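Rho GTPase-activating protein 26 (Gallus gallus, PDB 1F7C) switches off the small GTPases RhoA and Cdc42 by stimulating their GTP hydrolysis through the all-helical RhoGAP (BH) domain held in this chain. Local coordinates at residues 42-47 against 95-100; 120-125 against 195-200; 160-163 against 168-171. All coordinates share one frame; numbering follows the deposited sequence.

Contact 1 of 3, residues 42-47 against 95-100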
# COMPACT_ATOMS: atom_id res chain seq x y z
N LYS A 42 -7.25 2.77 -8.44
CA LYS A 42 -7.42 4.16 -8.84
C LYS A 42 -8.75 4.75 -8.37
O LYS A 42 -8.79 5.88 -7.90
CB LYS A 42 -7.29 4.30 -10.35
CG LYS A 42 -5.88 4.12 -10.85
CD LYS A 42 -5.75 4.34 -12.35
CE LYS A 42 -6.49 3.28 -13.15
NZ LYS A 42 -6.21 3.42 -14.61
N LYS A 43 -9.83 3.99 -8.49
CA LYS A 43 -11.13 4.47 -8.06
C LYS A 43 -11.14 4.69 -6.55
O LYS A 43 -11.75 5.64 -6.07
CB LYS A 43 -12.22 3.46 -8.42
CG LYS A 43 -12.45 3.27 -9.91
CD LYS A 43 -13.53 2.21 -10.13
CE LYS A 43 -13.75 1.90 -11.62
NZ LYS A 43 -14.22 3.09 -12.39
N CYS A 44 -10.45 3.83 -5.82
CA CYS A 44 -10.39 3.95 -4.37
C CYS A 44 -9.48 5.08 -3.93
O CYS A 44 -9.78 5.81 -2.98
CB CYS A 44 -9.92 2.64 -3.74
SG CYS A 44 -11.14 1.32 -3.76
N ILE A 45 -8.35 5.24 -4.61
CA ILE A 45 -7.41 6.30 -4.27
C ILE A 45 -8.07 7.65 -4.48
O ILE A 45 -8.01 8.53 -3.63
CB ILE A 45 -6.14 6.24 -5.14
CG1 ILE A 45 -5.30 5.02 -4.76
CG2 ILE A 45 -5.33 7.50 -4.97
CD1 ILE A 45 -5.24 4.78 -3.29
N HIS A 46 -8.72 7.79 -5.64
CA HIS A 46 -9.38 9.03 -5.99
C HIS A 46 -10.46 9.45 -5.01
O HIS A 46 -10.54 10.62 -4.65
CB HIS A 46 -9.98 8.92 -7.39
CG HIS A 46 -10.65 10.18 -7.84
ND1 HIS A 46 -11.99 10.42 -7.64
CD2 HIS A 46 -10.15 11.30 -8.40
CE1 HIS A 46 -12.29 11.64 -8.06
NE2 HIS A 46 -11.19 12.20 -8.53
N ALA A 47 -11.28 8.50 -4.58
CA ALA A 47 -12.36 8.81 -3.64
C ALA A 47 -11.83 9.26 -2.28
O ALA A 47 -12.33 10.22 -1.68
CB ALA A 47 -13.28 7.60 -3.47
N LYS A 95 -14.74 4.45 5.17
CA LYS A 95 -14.26 3.26 5.87
C LYS A 95 -14.47 2.03 4.98
O LYS A 95 -13.69 1.08 5.00
CB LYS A 95 -15.01 3.09 7.19
CG LYS A 95 -16.53 2.95 7.02
CD LYS A 95 -17.32 3.26 8.29
CE LYS A 95 -16.96 2.34 9.45
NZ LYS A 95 -17.80 2.59 10.67
N THR A 96 -15.54 2.06 4.19
CA THR A 96 -15.89 0.98 3.28
C THR A 96 -14.96 0.95 2.07
O THR A 96 -14.52 -0.11 1.63
CB THR A 96 -17.35 1.15 2.77
OG1 THR A 96 -18.25 1.06 3.88
CG2 THR A 96 -17.69 0.08 1.76
N ILE A 97 -14.65 2.14 1.55
CA ILE A 97 -13.77 2.28 0.40
C ILE A 97 -12.31 1.95 0.71
O ILE A 97 -11.60 1.43 -0.15
CB ILE A 97 -13.88 3.71 -0.17
CG1 ILE A 97 -15.31 3.93 -0.69
CG2 ILE A 97 -12.83 3.92 -1.27
CD1 ILE A 97 -15.63 5.35 -1.10
N THR A 98 -11.85 2.25 1.93
CA THR A 98 -10.46 1.96 2.28
C THR A 98 -10.33 0.48 2.61
O THR A 98 -9.27 -0.12 2.40
CB THR A 98 -9.96 2.78 3.50
OG1 THR A 98 -10.74 2.47 4.66
CG2 THR A 98 -10.04 4.27 3.21
N SER A 99 -11.40 -0.11 3.14
CA SER A 99 -11.38 -1.53 3.47
C SER A 99 -11.40 -2.34 2.18
O SER A 99 -10.77 -3.39 2.09
CB SER A 99 -12.56 -1.89 4.37
OG SER A 99 -12.27 -1.55 5.72
N ALA A 100 -12.11 -1.84 1.17
CA ALA A 100 -12.19 -2.52 -0.10
C ALA A 100 -10.79 -2.62 -0.68
O ALA A 100 -10.38 -3.67 -1.19
CB ALA A 100 -13.10 -1.77 -1.05
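I97 meets C44 and A47 where helix 35-51 and helix 94-106 of the RhoGAP domain pack together, a worked example of how one branched side chain set against two small ones lets helices come close. The CA atoms of C44 and I97 stand only 6.1 Å apart, a short distance for packed helices. I97 buries the most surface in the contact, and its two branches divide the work. With CG2 anti to its own backbone N, that methyl lies against the backbone of C44, 3.9 Å from C44 CA. The other branch runs out in an extended chain (chi2 172°) and brings I97 CD1 to 4.0 Å from A47 CB, one helical turn further along. A47 directs its methyl at the partner helix and offers nothing beyond it, so the meeting there is of two methyl groups.

C44 works differently. Its thiol stands beside its own backbone N (chi1 -73°) and slips alongside the opposing helix, placing C44 SG 3.6 Å from I97 O and 4.0 Å from I97 CG2. The sulfur thus lies against both the carbonyl oxygen and the methyl of the same residue, in van der Waals contact. All three residues are buried, and the junction is held by apolar packing.

Helix 65-76 closes in on the same region through L71, which touches I97, and I88 from a loop adds to the wrapping of that side chain. On another face, turned toward the rest of the bundle, helix 35-51 meets helix 146-164 through I45 and H158.

Contact 2 of 3, residues 120-125 against 195-200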
# COMPACT_ATOMS: atom_id res chain seq x y z
N SER A 120 14.82 -10.13 0.52
CA SER A 120 15.75 -9.07 0.14
C SER A 120 15.32 -7.73 0.74
O SER A 120 16.13 -7.00 1.29
CB SER A 120 15.83 -8.95 -1.39
OG SER A 120 16.35 -10.13 -1.97
N PHE A 121 14.03 -7.43 0.64
CA PHE A 121 13.50 -6.18 1.19
C PHE A 121 13.71 -6.06 2.70
O PHE A 121 14.01 -4.99 3.21
CB PHE A 121 12.01 -6.04 0.87
CG PHE A 121 11.73 -5.54 -0.53
CD1 PHE A 121 11.12 -6.36 -1.48
CD2 PHE A 121 12.06 -4.24 -0.90
CE1 PHE A 121 10.85 -5.89 -2.77
CE2 PHE A 121 11.79 -3.76 -2.18
CZ PHE A 121 11.18 -4.59 -3.12
N ILE A 122 13.57 -7.18 3.41
CA ILE A 122 13.76 -7.19 4.85
C ILE A 122 15.22 -6.94 5.19
O ILE A 122 15.54 -6.15 6.08
CB ILE A 122 13.32 -8.55 5.46
CG1 ILE A 122 11.80 -8.69 5.40
CG2 ILE A 122 13.81 -8.67 6.90
CD1 ILE A 122 11.06 -7.56 6.08
N LYS A 123 16.11 -7.61 4.47
CA LYS A 123 17.54 -7.47 4.71
C LYS A 123 18.02 -6.04 4.48
O LYS A 123 18.90 -5.55 5.20
CB LYS A 123 18.31 -8.44 3.82
N ALA A 124 17.44 -5.37 3.49
CA ALA A 124 17.83 -4.00 3.18
C ALA A 124 17.37 -3.03 4.27
O ALA A 124 18.10 -2.10 4.62
CB ALA A 124 17.24 -3.59 1.83
N ALA A 125 16.18 -3.25 4.80
CA ALA A 125 15.63 -2.39 5.85
C ALA A 125 16.44 -2.50 7.15
O ALA A 125 16.29 -1.66 8.04
CB ALA A 125 14.17 -2.75 6.11
N ILE A 195 9.86 -14.33 13.26
CA ILE A 195 8.88 -13.48 13.92
C ILE A 195 9.54 -12.16 14.30
O ILE A 195 8.87 -11.13 14.45
CB ILE A 195 8.31 -14.16 15.20
CG1 ILE A 195 7.21 -13.29 15.82
CG2 ILE A 195 9.42 -14.38 16.22
CD1 ILE A 195 6.01 -13.05 14.91
N MET A 196 10.86 -12.17 14.45
CA MET A 196 11.59 -10.98 14.83
C MET A 196 11.86 -10.02 13.68
O MET A 196 12.39 -8.94 13.88
CB MET A 196 12.89 -11.38 15.53
CG MET A 196 12.64 -12.15 16.82
SD MET A 196 14.12 -12.63 17.71
CE MET A 196 14.48 -14.22 16.94
N ASP A 197 11.49 -10.43 12.47
CA ASP A 197 11.68 -9.59 11.29
C ASP A 197 10.36 -8.97 10.82
O ASP A 197 10.34 -8.23 9.85
CB ASP A 197 12.30 -10.39 10.12
CG ASP A 197 13.77 -10.70 10.33
OD1 ASP A 197 14.46 -9.94 11.05
OD2 ASP A 197 14.25 -11.69 9.74
N ILE A 198 9.27 -9.28 11.52
CA ILE A 198 7.97 -8.73 11.16
C ILE A 198 8.00 -7.22 11.27
O ILE A 198 7.44 -6.50 10.44
CB ILE A 198 6.85 -9.28 12.08
CG1 ILE A 198 6.68 -10.79 11.86
CG2 ILE A 198 5.54 -8.55 11.82
CD1 ILE A 198 6.30 -11.17 10.44
N LYS A 199 8.66 -6.73 12.31
CA LYS A 199 8.75 -5.29 12.51
C LYS A 199 9.39 -4.59 11.31
O LYS A 199 8.98 -3.50 10.95
CB LYS A 199 9.53 -4.98 13.78
CG LYS A 199 10.95 -5.51 13.80
CD LYS A 199 11.69 -5.04 15.05
CE LYS A 199 10.97 -5.51 16.31
NZ LYS A 199 10.98 -6.99 16.43
N PHE A 200 10.40 -5.22 10.71
CA PHE A 200 11.07 -4.61 9.56
C PHE A 200 10.19 -4.57 8.32
O PHE A 200 10.46 -3.82 7.39
CB PHE A 200 12.37 -5.32 9.24
CG PHE A 200 13.37 -5.26 10.34
CD1 PHE A 200 13.30 -6.15 11.41
CD2 PHE A 200 14.37 -4.30 10.34
CE1 PHE A 200 14.22 -6.08 12.46
CE2 PHE A 200 15.29 -4.22 11.38
CZ PHE A 200 15.21 -5.11 12.45
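I122 of helix 115-125 reaches across to D197, just ahead of helix 198-210, and to F200 in its first turn, and the contact illustrates how the rotamer of a beta-branched residue can serve two neighbours at once. Its CG2 is anti to the backbone N and rests 4.0 Å from both D197 CB and the carboxylate carbon D197 CG, with D197 OD2 at 4.2 Å from the same methyl. Its other branch folds back at chi2 (-57°), bringing I122 CD1 against the backbone of the opposing turn, 3.8 Å from F200 C and 3.9 Å from D197 O. The same methyl also touches F200 CB at 4.1 Å.

F200 points its CB at helix 115-125, and A125 answers with a methyl; their CB atoms are 4.4 Å apart, a looser fit. The phenyl ring, with its CG beside the backbone N (chi1 -62°), does not lie flat on the helix. It presents its edge to the backbone at A125, whose O sits near the ring plane, 4.0 Å from F200 CD2. D197 OD1 forms a salt bridge with K126, just beyond A125.

Further along helix 198-210, Q201 and V204 carry the packing on against I122 and A125. From another side, helix 130-141 touches helix 115-125 at L140, E136 and I137, so helix 115-125 packs against both helix 130-141 and helix 198-210.

Contact 3 of 3, residues 160-163 against 168-171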
# COMPACT_ATOMS: atom_id res chain seq x y z
N ALA A 160 1.63 8.90 0.94
CA ALA A 160 2.45 10.05 1.32
C ALA A 160 1.56 11.28 1.54
O ALA A 160 1.83 12.11 2.41
CB ALA A 160 3.49 10.35 0.25
N LYS A 161 0.51 11.38 0.74
CA LYS A 161 -0.44 12.48 0.82
C LYS A 161 -1.30 12.29 2.06
O LYS A 161 -1.63 13.25 2.74
CB LYS A 161 -1.35 12.50 -0.41
CG LYS A 161 -0.70 12.95 -1.69
CD LYS A 161 -1.74 12.99 -2.78
CE LYS A 161 -1.15 13.32 -4.12
NZ LYS A 161 -2.26 13.46 -5.11
N VAL A 162 -1.67 11.04 2.33
CA VAL A 162 -2.47 10.73 3.50
C VAL A 162 -1.68 11.12 4.73
O VAL A 162 -2.20 11.79 5.64
CB VAL A 162 -2.80 9.22 3.60
CG1 VAL A 162 -3.33 8.90 4.99
CG2 VAL A 162 -3.81 8.82 2.55
N ALA A 163 -0.40 10.72 4.76
CA ALA A 163 0.47 10.99 5.90
C ALA A 163 0.79 12.47 6.12
O ALA A 163 0.99 12.90 7.25
CB ALA A 163 1.79 10.20 5.78
N GLN A 168 -4.59 16.01 11.17
CA GLN A 168 -6.03 15.87 11.09
C GLN A 168 -6.52 14.41 11.09
O GLN A 168 -7.38 14.04 11.89
CB GLN A 168 -6.53 16.56 9.83
CG GLN A 168 -7.64 17.56 10.03
CD GLN A 168 -8.82 17.00 10.77
OE1 GLN A 168 -8.88 17.06 12.00
NE2 GLN A 168 -9.77 16.45 10.04
N ASN A 169 -5.97 13.58 10.20
CA ASN A 169 -6.42 12.20 10.12
C ASN A 169 -5.70 11.21 11.04
O ASN A 169 -6.06 10.04 11.09
CB ASN A 169 -6.39 11.67 8.67
CG ASN A 169 -4.99 11.65 8.07
OD1 ASN A 169 -4.00 11.39 8.75
ND2 ASN A 169 -4.91 11.89 6.76
N LEU A 170 -4.70 11.70 11.77
CA LEU A 170 -3.93 10.89 12.72
C LEU A 170 -3.10 9.79 12.10
O LEU A 170 -2.52 8.99 12.81
CB LEU A 170 -4.87 10.25 13.76
CG LEU A 170 -6.03 11.10 14.27
CD1 LEU A 170 -6.88 10.29 15.26
CD2 LEU A 170 -5.49 12.37 14.94
N MET A 171 -3.03 9.73 10.77
CA MET A 171 -2.26 8.66 10.14
C MET A 171 -0.87 9.09 9.68
O MET A 171 -0.67 9.53 8.56
CB MET A 171 -3.04 8.07 8.96
CG MET A 171 -4.34 7.38 9.38
SD MET A 171 -4.15 6.14 10.71
CE MET A 171 -3.23 4.81 9.83
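N169 builds an Asx turn at the end of helix 166-169 and at the same time grips V162 of helix 146-164, showing how one amide can fasten a chain reversal. With CG between the backbone N and the carbonyl carbon (chi1 63°), chi2 (35°) turns ND2 to V162 and OD1 to the chain ahead. N169 ND2 donates to V162 O over 2.9 Å, nearly straight at 172° and in the plane of the amide, while N169 OD1 accepts from M171 N at 2.8 Å. A second bond, from ND2 to I53 O, further fixes the amide. Were this side chain cut back to an alanine, V162 O and I53 O would probably lose their amide donor, and M171 N the acceptor that holds the turn.

The packed side is completed by V162 CG1, which lies 4.1 Å from M171 CB, the two side chains pointing the same way. M171 then bends away toward R60, the predicted arginine finger that would stabilise the transition state of GTP hydrolysis. The solvent side is looser: Q168 and L170 are exposed, and L170 takes positive phi as the chain leaves the helix. Backbone also meets backbone: A163 CA makes a CA-H...O contact with M171 O at 3.2 Å.

From the N terminus, the chain first runs through helix 35-51 and returns at helix 94-106, where contact 1 closes a loop that includes the predicted arginine finger R60 and helix 65-76. The chain then passes directly on to helix 115-125, and contact 2 opens there. It closes only at helix 198-210, after a long excursion. Contact 3, a short reversal between helices 146-164 and 166-169, is nested inside that excursion, whereas contact 1 precedes both in series. Contacts 1 and 2 lie on opposite sides of the chain's centre, with centres 28 Å apart. Contact 3 is nearer to contact 1, about 15 Å between centres, and none touches another.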